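Local coordinates for protein DyP (Bjerkandera adusta, PDB 3VXI) that binds heme b and probably acts as a peroxidase of the dye-decolorizing (DyP-type) family, using hydrogen peroxide to oxidise dyes and other substrates, at residues V309-P314 and N379-K384; D323-M328 and I363-R368. All coordinates share one frame; numbering follows the deposited sequence.

Contact 1 (V309-P314 and N379-K384). With HEM (protoporphyrin IX containing Fe), chain B; ASC (ascorbic acid), chain C.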
loop_
_atom_site.group_PDB
_atom_site.type_symbol
_atom_site.label_atom_id
_atom_site.label_comp_id
_atom_site.label_asym_id
_atom_site.label_seq_id
_atom_site.Cartn_x
_atom_site.Cartn_y
_atom_site.Cartn_z
ATOM N N VAL A 309 -10.382 0.300 6.458
ATOM C CA VAL A 309 -9.866 -1.060 6.642
ATOM C C VAL A 309 -10.922 -2.126 6.380
ATOM O O VAL A 309 -10.592 -3.231 5.935
ATOM C CB VAL A 309 -9.165 -1.294 8.005
ATOM C CG1 VAL A 309 -7.982 -0.336 8.172
ATOM C CG2 VAL A 309 -10.121 -1.177 9.177
ATOM N N ARG A 310 -12.190 -1.792 6.636
ATOM C CA ARG A 310 -13.275 -2.744 6.425
ATOM C C ARG A 310 -13.557 -2.902 4.932
ATOM O O ARG A 310 -13.831 -4.006 4.464
ATOM C CB ARG A 310 -14.514 -2.297 7.196
ATOM C CG ARG A 310 -15.698 -3.245 7.099
ATOM C CD ARG A 310 -16.744 -2.870 8.136
ATOM N NE ARG A 310 -17.783 -3.885 8.219
ATOM C CZ ARG A 310 -18.743 -3.897 9.132
ATOM N NH1 ARG A 310 -18.829 -2.916 10.022
ATOM N NH2 ARG A 310 -19.639 -4.875 9.126
ATOM N N LYS A 311 -13.462 -1.800 4.184
ATOM C CA LYS A 311 -13.626 -1.852 2.736
ATOM C C LYS A 311 -12.498 -2.614 2.056
ATOM O O LYS A 311 -12.752 -3.375 1.115
ATOM C CB LYS A 311 -13.689 -0.439 2.151
ATOM C CG LYS A 311 -15.016 0.264 2.357
ATOM C CD LYS A 311 -16.028 -0.129 1.299
ATOM C CE LYS A 311 -16.933 1.041 0.985
ATOM N NZ LYS A 311 -17.773 0.748 -0.222
ATOM N N THR A 312 -11.254 -2.404 2.494
ATOM C CA THR A 312 -10.116 -3.044 1.826
ATOM C C THR A 312 -9.834 -4.470 2.298
ATOM O O THR A 312 -9.203 -5.250 1.574
ATOM C CB THR A 312 -8.845 -2.200 1.924
ATOM O OG1 THR A 312 -8.499 -2.052 3.306
ATOM C CG2 THR A 312 -9.064 -0.812 1.289
ATOM N N ASN A 313 -10.275 -4.795 3.511
ATOM C CA ASN A 313 -10.272 -6.181 4.004
ATOM C C ASN A 313 -11.560 -6.454 4.787
ATOM O O ASN A 313 -11.642 -6.204 5.993
ATOM C CB ASN A 313 -9.047 -6.475 4.889
ATOM C CG ASN A 313 -9.034 -7.904 5.396
ATOM O OD1 ASN A 313 -9.893 -8.711 5.026
ATOM N ND2 ASN A 313 -8.078 -8.225 6.257
ATOM N N PRO A 314 -12.582 -6.974 4.103
ATOM C CA PRO A 314 -13.921 -7.125 4.679
ATOM C C PRO A 314 -14.068 -8.208 5.741
ATOM O O PRO A 314 -15.089 -8.238 6.428
ATOM C CB PRO A 314 -14.795 -7.429 3.454
ATOM C CG PRO A 314 -13.983 -6.913 2.281
ATOM C CD PRO A 314 -12.568 -7.189 2.650
ATOM N N ASN A 379 -22.394 0.029 -2.706
ATOM C CA ASN A 379 -23.199 -1.063 -2.186
ATOM C C ASN A 379 -22.379 -2.252 -1.692
ATOM O O ASN A 379 -22.879 -3.373 -1.576
ATOM C CB ASN A 379 -24.277 -1.436 -3.201
ATOM C CG ASN A 379 -25.281 -0.304 -3.394
ATOM O OD1 ASN A 379 -26.198 -0.126 -2.587
ATOM N ND2 ASN A 379 -25.090 0.479 -4.449
ATOM N N PHE A 380 -21.117 -1.973 -1.384
ATOM C CA PHE A 380 -20.239 -2.930 -0.747
ATOM C C PHE A 380 -19.754 -2.397 0.613
ATOM O O PHE A 380 -19.406 -1.228 0.709
ATOM C CB PHE A 380 -19.036 -3.281 -1.626
ATOM C CG PHE A 380 -18.214 -4.358 -1.026
ATOM C CD1 PHE A 380 -18.529 -5.704 -1.270
ATOM C CD2 PHE A 380 -17.214 -4.046 -0.101
ATOM C CE1 PHE A 380 -17.818 -6.715 -0.632
ATOM C CE2 PHE A 380 -16.501 -5.053 0.536
ATOM C CZ PHE A 380 -16.804 -6.393 0.277
ATOM N N PRO A 381 -19.718 -3.246 1.666
ATOM C CA PRO A 381 -20.081 -4.675 1.702
ATOM C C PRO A 381 -21.557 -4.927 1.384
ATOM O O PRO A 381 -22.401 -4.043 1.558
ATOM C CB PRO A 381 -19.716 -5.102 3.133
ATOM C CG PRO A 381 -19.760 -3.838 3.935
ATOM C CD PRO A 381 -19.252 -2.772 2.985
ATOM N N PHE A 382 -21.834 -6.124 0.880
ATOM C CA PHE A 382 -23.155 -6.483 0.372
ATOM C C PHE A 382 -24.138 -6.816 1.488
ATOM O O PHE A 382 -23.745 -7.215 2.585
ATOM C CB PHE A 382 -23.054 -7.699 -0.562
ATOM C CG PHE A 382 -22.120 -7.516 -1.725
ATOM C CD1 PHE A 382 -22.289 -6.463 -2.627
ATOM C CD2 PHE A 382 -21.091 -8.428 -1.947
ATOM C CE1 PHE A 382 -21.426 -6.304 -3.725
ATOM C CE2 PHE A 382 -20.230 -8.286 -3.048
ATOM C CZ PHE A 382 -20.398 -7.219 -3.933
ATOM N N SER A 383 -25.422 -6.668 1.181
ATOM C CA SER A 383 -26.508 -7.163 2.036
ATOM C C SER A 383 -26.577 -6.498 3.412
ATOM O O SER A 383 -26.933 -7.130 4.415
ATOM C CB SER A 383 -26.448 -8.696 2.168
ATOM O OG SER A 383 -26.395 -9.314 0.891
ATOM N N LYS A 384 -26.255 -5.212 3.447
ATOM C CA LYS A 384 -26.306 -4.448 4.687
ATOM C C LYS A 384 -27.608 -3.675 4.808
ATOM O O LYS A 384 -28.227 -3.341 3.798
ATOM C CB LYS A 384 -25.104 -3.492 4.784
ATOM C CG LYS A 384 -23.740 -4.180 4.773
ATOM C CD LYS A 384 -23.641 -5.349 5.760
ATOM C CE LYS A 384 -22.184 -5.748 5.931
ATOM N NZ LYS A 384 -22.072 -7.060 6.612
HETATM C CHA HEM B . -4.869 -0.359 6.074
HETATM C CHB HEM B . -3.892 4.331 5.433
HETATM C CHC HEM B . -4.427 3.772 0.657
HETATM C CHD HEM B . -5.453 -0.905 1.281
HETATM C C1A HEM B . -4.597 0.959 6.324
HETATM C C2A HEM B . -4.425 1.554 7.630
HETATM C C3A HEM B . -4.134 2.847 7.436
HETATM C C4A HEM B . -4.134 3.106 6.015
HETATM C CMA HEM B . -3.893 3.920 8.511
HETATM C CAA HEM B . -4.581 0.842 8.996
HETATM C CBA HEM B . -3.330 0.070 9.409
HETATM C CGA HEM B . -3.401 -1.389 9.022
HETATM O O1A HEM B . -4.466 -2.025 9.199
HETATM O O2A HEM B . -2.385 -1.920 8.562
HETATM C C1B HEM B . -3.952 4.609 4.082
HETATM C C2B HEM B . -3.686 5.884 3.447
HETATM C C3B HEM B . -3.827 5.720 2.124
HETATM C C4B HEM B . -4.177 4.341 1.886
HETATM C CMB HEM B . -3.324 7.190 4.187
HETATM C CAB HEM B . -3.646 6.773 1.012
HETATM C CBB HEM B . -2.868 7.861 1.167
HETATM C C1C HEM B . -4.829 2.469 0.419
HETATM C C2C HEM B . -5.215 1.919 -0.867
HETATM C C3C HEM B . -5.512 0.621 -0.684
HETATM C C4C HEM B . -5.289 0.327 0.710
HETATM C CMC HEM B . -5.247 2.737 -2.177
HETATM C CAC HEM B . -5.965 -0.438 -1.696
HETATM C CBC HEM B . -6.728 -0.080 -2.741
HETATM C C1D HEM B . -5.304 -1.193 2.605
HETATM C C2D HEM B . -5.356 -2.534 3.135
HETATM C C3D HEM B . -5.176 -2.362 4.610
HETATM C C4D HEM B . -5.029 -0.946 4.846
HETATM C CMD HEM B . -5.538 -3.871 2.408
HETATM C CAD HEM B . -5.171 -3.499 5.629
HETATM C CBD HEM B . -6.632 -3.821 5.927
HETATM C CGD HEM B . -6.758 -5.014 6.833
HETATM O O1D HEM B . -7.561 -4.899 7.803
HETATM O O2D HEM B . -6.105 -6.062 6.597
HETATM N NA HEM B . -4.418 1.931 5.356
HETATM N NB HEM B . -4.254 3.685 3.103
HETATM N NC HEM B . -4.907 1.473 1.373
HETATM N ND HEM B . -5.080 -0.270 3.630
HETATM FE FE HEM B . -4.699 1.722 3.381
HETATM C C1 ASC C . -9.159 -11.784 7.480
HETATM C C2 ASC C . -10.249 -12.211 6.713
HETATM C C3 ASC C . -10.978 -13.072 7.506
HETATM C C4 ASC C . -10.279 -13.222 8.841
HETATM C C5 ASC C . -9.705 -14.644 8.955
HETATM C C6 ASC C . -8.777 -14.740 10.174
HETATM O O1 ASC C . -8.272 -11.021 7.135
HETATM O O2 ASC C . -10.548 -11.873 5.415
HETATM O O3 ASC C . -12.132 -13.700 7.188
HETATM O O4 ASC C . -9.151 -12.331 8.741
HETATM O O5 ASC C . -8.978 -14.992 7.755
HETATM O O6 ASC C . -8.330 -16.086 10.391
HETATM O O HOH W 1 -2.662 1.273 3.186
#

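Contact 2 (D323-M328 and I363-R368). With ASC (ascorbic acid), chain C; HEM (protoporphyrin IX containing Fe), chain B.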
loop_
_atom_site.group_PDB
_atom_site.type_symbol
_atom_site.label_atom_id
_atom_site.label_comp_id
_atom_site.label_asym_id
_atom_site.label_seq_id
_atom_site.Cartn_x
_atom_site.Cartn_y
_atom_site.Cartn_z
ATOM N N ASP A 323 -9.282 -16.391 0.639
ATOM C CA ASP A 323 -7.852 -16.202 0.351
ATOM C C ASP A 323 -7.586 -15.090 -0.651
ATOM O O ASP A 323 -6.562 -14.408 -0.588
ATOM C CB ASP A 323 -7.262 -17.456 -0.290
ATOM C CG ASP A 323 -7.214 -18.650 0.638
ATOM O OD1 ASP A 323 -7.245 -18.496 1.883
ATOM O OD2 ASP A 323 -7.106 -19.764 0.079
ATOM N N THR A 324 -8.527 -14.932 -1.571
ATOM C CA THR A 324 -8.271 -14.397 -2.911
ATOM C C THR A 324 -7.862 -12.931 -2.994
ATOM O O THR A 324 -7.112 -12.540 -3.907
ATOM C CB THR A 324 -9.533 -14.608 -3.787
ATOM O OG1 THR A 324 -9.999 -15.953 -3.619
ATOM C CG2 THR A 324 -9.233 -14.380 -5.260
ATOM N N PHE A 325 -8.337 -12.129 -2.044
ATOM C CA PHE A 325 -8.238 -10.681 -2.177
ATOM C C PHE A 325 -7.298 -10.024 -1.195
ATOM O O PHE A 325 -7.328 -8.800 -1.039
ATOM C CB PHE A 325 -9.630 -10.053 -2.128
ATOM C CG PHE A 325 -10.629 -10.770 -2.975
ATOM C CD1 PHE A 325 -10.542 -10.711 -4.367
ATOM C CD2 PHE A 325 -11.639 -11.528 -2.388
ATOM C CE1 PHE A 325 -11.466 -11.397 -5.170
ATOM C CE2 PHE A 325 -12.558 -12.216 -3.185
ATOM C CZ PHE A 325 -12.467 -12.145 -4.573
ATOM N N HIS A 326 -6.454 -10.829 -0.556
ATOM C CA HIS A 326 -5.445 -10.290 0.360
ATOM C C HIS A 326 -4.226 -9.856 -0.430
ATOM O O HIS A 326 -3.923 -10.411 -1.481
ATOM C CB HIS A 326 -5.039 -11.326 1.417
ATOM C CG HIS A 326 -6.148 -11.681 2.359
ATOM N ND1 HIS A 326 -6.462 -10.919 3.464
ATOM C CD2 HIS A 326 -7.045 -12.694 2.332
ATOM C CE1 HIS A 326 -7.498 -11.457 4.085
ATOM N NE2 HIS A 326 -7.872 -12.535 3.419
ATOM N N ALA A 327 -3.515 -8.866 0.091
ATOM C CA ALA A 327 -2.311 -8.367 -0.559
ATOM C C ALA A 327 -1.367 -7.822 0.504
ATOM O O ALA A 327 -1.802 -7.452 1.596
ATOM C CB ALA A 327 -2.666 -7.287 -1.563
ATOM N N MET A 328 -0.071 -7.807 0.190
ATOM C CA MET A 328 0.945 -7.236 1.078
ATOM C C MET A 328 1.126 -5.762 0.790
ATOM O O MET A 328 1.077 -5.350 -0.371
ATOM C CB MET A 328 2.302 -7.904 0.841
ATOM C CG MET A 328 2.386 -9.374 1.193
ATOM S SD MET A 328 2.178 -9.675 2.954
ATOM C CE MET A 328 3.447 -8.670 3.708
ATOM N N ILE A 363 -3.104 -8.669 -10.004
ATOM C CA ILE A 363 -3.415 -7.255 -9.743
ATOM C C ILE A 363 -4.920 -7.041 -9.556
ATOM O O ILE A 363 -5.357 -6.339 -8.629
ATOM C CB ILE A 363 -2.846 -6.336 -10.861
ATOM C CG1 ILE A 363 -1.314 -6.412 -10.868
ATOM C CG2 ILE A 363 -3.339 -4.889 -10.671
ATOM C CD1 ILE A 363 -0.634 -5.629 -11.993
ATOM N N GLY A 364 -5.701 -7.697 -10.408
ATOM C CA GLY A 364 -7.146 -7.546 -10.395
ATOM C C GLY A 364 -7.847 -8.081 -9.166
ATOM O O GLY A 364 -9.021 -7.775 -8.951
ATOM N N ASN A 365 -7.140 -8.887 -8.367
ATOM C CA ASN A 365 -7.711 -9.464 -7.145
ATOM C C ASN A 365 -7.224 -8.781 -5.877
ATOM O O ASN A 365 -7.826 -8.945 -4.806
ATOM C CB ASN A 365 -7.371 -10.951 -7.039
ATOM C CG ASN A 365 -8.127 -11.818 -8.036
ATOM O OD1 ASN A 365 -9.048 -11.368 -8.726
ATOM N ND2 ASN A 365 -7.734 -13.078 -8.104
ATOM N N GLY A 366 -6.138 -8.022 -5.980
ATOM C CA GLY A 366 -5.556 -7.365 -4.809
ATOM C C GLY A 366 -5.920 -5.902 -4.810
ATOM O O GLY A 366 -7.092 -5.538 -4.628
ATOM N N PHE A 367 -4.919 -5.054 -5.030
ATOM C CA PHE A 367 -5.134 -3.617 -5.152
ATOM C C PHE A 367 -6.401 -3.238 -5.935
ATOM O O PHE A 367 -7.225 -2.453 -5.476
ATOM C CB PHE A 367 -3.910 -2.969 -5.825
ATOM C CG PHE A 367 -4.165 -1.574 -6.319
ATOM C CD1 PHE A 367 -4.323 -0.529 -5.412
ATOM C CD2 PHE A 367 -4.298 -1.305 -7.688
ATOM C CE1 PHE A 367 -4.594 0.761 -5.859
ATOM C CE2 PHE A 367 -4.563 -0.014 -8.140
ATOM C CZ PHE A 367 -4.714 1.023 -7.230
ATOM N N ARG A 368 -6.549 -3.789 -7.133
ATOM C CA ARG A 368 -7.586 -3.304 -8.030
ATOM C C ARG A 368 -8.988 -3.706 -7.577
ATOM O O ARG A 368 -9.948 -2.953 -7.781
ATOM C CB ARG A 368 -7.295 -3.780 -9.439
ATOM C CG ARG A 368 -8.052 -3.074 -10.503
ATOM C CD ARG A 368 -7.528 -3.562 -11.838
ATOM N NE ARG A 368 -8.141 -2.804 -12.919
ATOM C CZ ARG A 368 -9.296 -3.110 -13.501
ATOM N NH1 ARG A 368 -10.002 -4.174 -13.121
ATOM N NH2 ARG A 368 -9.764 -2.329 -14.465
HETATM C C1 ASC C . -9.159 -11.784 7.480
HETATM C C2 ASC C . -10.249 -12.211 6.713
HETATM C C3 ASC C . -10.978 -13.072 7.506
HETATM C C4 ASC C . -10.279 -13.222 8.841
HETATM C C5 ASC C . -9.705 -14.644 8.955
HETATM C C6 ASC C . -8.777 -14.740 10.174
HETATM O O1 ASC C . -8.272 -11.021 7.135
HETATM O O2 ASC C . -10.548 -11.873 5.415
HETATM O O3 ASC C . -12.132 -13.700 7.188
HETATM O O4 ASC C . -9.151 -12.331 8.741
HETATM O O5 ASC C . -8.978 -14.992 7.755
HETATM O O6 ASC C . -8.330 -16.086 10.391
HETATM C CHA HEM B . -4.869 -0.359 6.074
HETATM C CHB HEM B . -3.892 4.331 5.433
HETATM C CHC HEM B . -4.427 3.772 0.657
HETATM C CHD HEM B . -5.453 -0.905 1.281
HETATM C C1A HEM B . -4.597 0.959 6.324
HETATM C C2A HEM B . -4.425 1.554 7.630
HETATM C C3A HEM B . -4.134 2.847 7.436
HETATM C C4A HEM B . -4.134 3.106 6.015
HETATM C CMA HEM B . -3.893 3.920 8.511
HETATM C CAA HEM B . -4.581 0.842 8.996
HETATM C CBA HEM B . -3.330 0.070 9.409
HETATM C CGA HEM B . -3.401 -1.389 9.022
HETATM O O1A HEM B . -4.466 -2.025 9.199
HETATM O O2A HEM B . -2.385 -1.920 8.562
HETATM C C1B HEM B . -3.952 4.609 4.082
HETATM C C2B HEM B . -3.686 5.884 3.447
HETATM C C3B HEM B . -3.827 5.720 2.124
HETATM C C4B HEM B . -4.177 4.341 1.886
HETATM C CMB HEM B . -3.324 7.190 4.187
HETATM C CAB HEM B . -3.646 6.773 1.012
HETATM C CBB HEM B . -2.868 7.861 1.167
HETATM C C1C HEM B . -4.829 2.469 0.419
HETATM C C2C HEM B . -5.215 1.919 -0.867
HETATM C C3C HEM B . -5.512 0.621 -0.684
HETATM C C4C HEM B . -5.289 0.327 0.710
HETATM C CMC HEM B . -5.247 2.737 -2.177
HETATM C CAC HEM B . -5.965 -0.438 -1.696
HETATM C CBC HEM B . -6.728 -0.080 -2.741
HETATM C C1D HEM B . -5.304 -1.193 2.605
HETATM C C2D HEM B . -5.356 -2.534 3.135
HETATM C C3D HEM B . -5.176 -2.362 4.610
HETATM C C4D HEM B . -5.029 -0.946 4.846
HETATM C CMD HEM B . -5.538 -3.871 2.408
HETATM C CAD HEM B . -5.171 -3.499 5.629
HETATM C CBD HEM B . -6.632 -3.821 5.927
HETATM C CGD HEM B . -6.758 -5.014 6.833
HETATM O O1D HEM B . -7.561 -4.899 7.803
HETATM O O2D HEM B . -6.105 -6.062 6.597
HETATM N NA HEM B . -4.418 1.931 5.356
HETATM N NB HEM B . -4.254 3.685 3.103
HETATM N NC HEM B . -4.907 1.473 1.373
HETATM N ND HEM B . -5.080 -0.270 3.630
HETATM FE FE HEM B . -4.699 1.722 3.381
HETATM O O HOH W 2 -5.752 -13.828 -5.926
HETATM O O HOH W 1 -2.662 1.273 3.186
#

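Contact 1 (V309-P314 and N379-K384)
The F380 ring meets P314 at its edge. P314 CG lies near the ring plane, 3.5 Å from F380 CZ, and the two side chains cross at about a right angle. P381 CB sits over the centre of one face of the same ring. F382 also comes to the edge of F380, while F382 takes F380 CD1 over the centre of one of its own faces. The peptide bond before P381 is cis, which fits P381 folding back over the preceding ring.

K311 makes the hydrogen bond of this contact. Its chain bends at chi2 (-83°) and chi3, which brings NZ 2.7 Å from F380 O. The donor is tilted 27° from the carbonyl plane. K311 NZ also bonds the carbonyls of W374 and G389, so three backbone oxygens grip the ammonium group.

R310 reaches out as an extended chain toward K384. R310 NH2 and K384 NZ are 4.1 Å apart, and D317 forms salt bridges with both residues, which probably offsets their like charges. K384 NZ also bonds the carbonyl of L297, and R310 NH2 that of T296.

N313, just past the helix, faces the heme. Its ND2 donates to heme O2D at 2.9 Å and to ascorbic acid O1 at 2.9 Å. N313 OD1 accepts a longer bond of 3.3 Å from ascorbic acid O2. T312 and V309 pack against the heme as well.

The contact joins helix 308-312, which begins with the axial ligand H308, to the loop between helix 367-375 and strand 401-403. W374, near the end of helix 367-375, stacks on F380.

Contact 2 (D323-M328 and I363-R368)
F325 and N365 meet where a type I beta turn, D323 to H326, packs against the start of helix 367-375. G366 holds the N-cap position of that helix. Both segments belong to the C-terminal domain of the DyP-type peroxidase, of the dimeric alpha+beta barrel (ferredoxin-like) class, where A327 packs on strand 353-360 of the four-stranded antiparallel sheet.

The polar contacts use the backbone oxygen of N365, its side-chain ND2 and one water. F325 CA makes a CA-H...O contact with N365 O at 3.2 Å. The same oxygen lies at the edge of the F325 ring, 3.3 Å from CD1. Water 2 donates to T324 O and accepts from N365 ND2, bridging the two segments.

The van der Waals contacts are close to these. With OG1 turned beside the backbone N (chi1 -47°), the methyl CG2 of T324 lies anti to that N and packs against the N365 amide at ND2, 3.5 Å away. T324 CB lies over the centre of one face of the F325 ring. F369 stacks with F325 from outside the two segments. A327 CB points toward the other segment and meets G366 CA at 4.3 Å.

Ligand contacts lie at the margins. F367 CD1 approaches heme CBC at 3.6 Å. H326 presents its ring edge to the ascorbic acid.

Within segment 363-368, I363 O accepts from both G366 N and R368 N, each 3.2 Å from it.

Overall arrangement
Contact 2 is nested inside the chain loop that contact 1 closes, and their centres lie about 14 Å apart. They meet directly where N313 OD1 packs 3.8 Å from H326 CE1. Both reach the heme, but at different places: segment 309-314 lies along one face and a propionate, while segment 363-368 touches a vinyl group. The iron carries water 1 at 2.1 Å from FE, and H308 is its axial protein ligand. Ascorbic acid links the two contacts, since N313 and H326 both approach its O1. W374, the neighbour of F380 in contact 1, also meets the F325 ring of contact 2, with planes at about 70°.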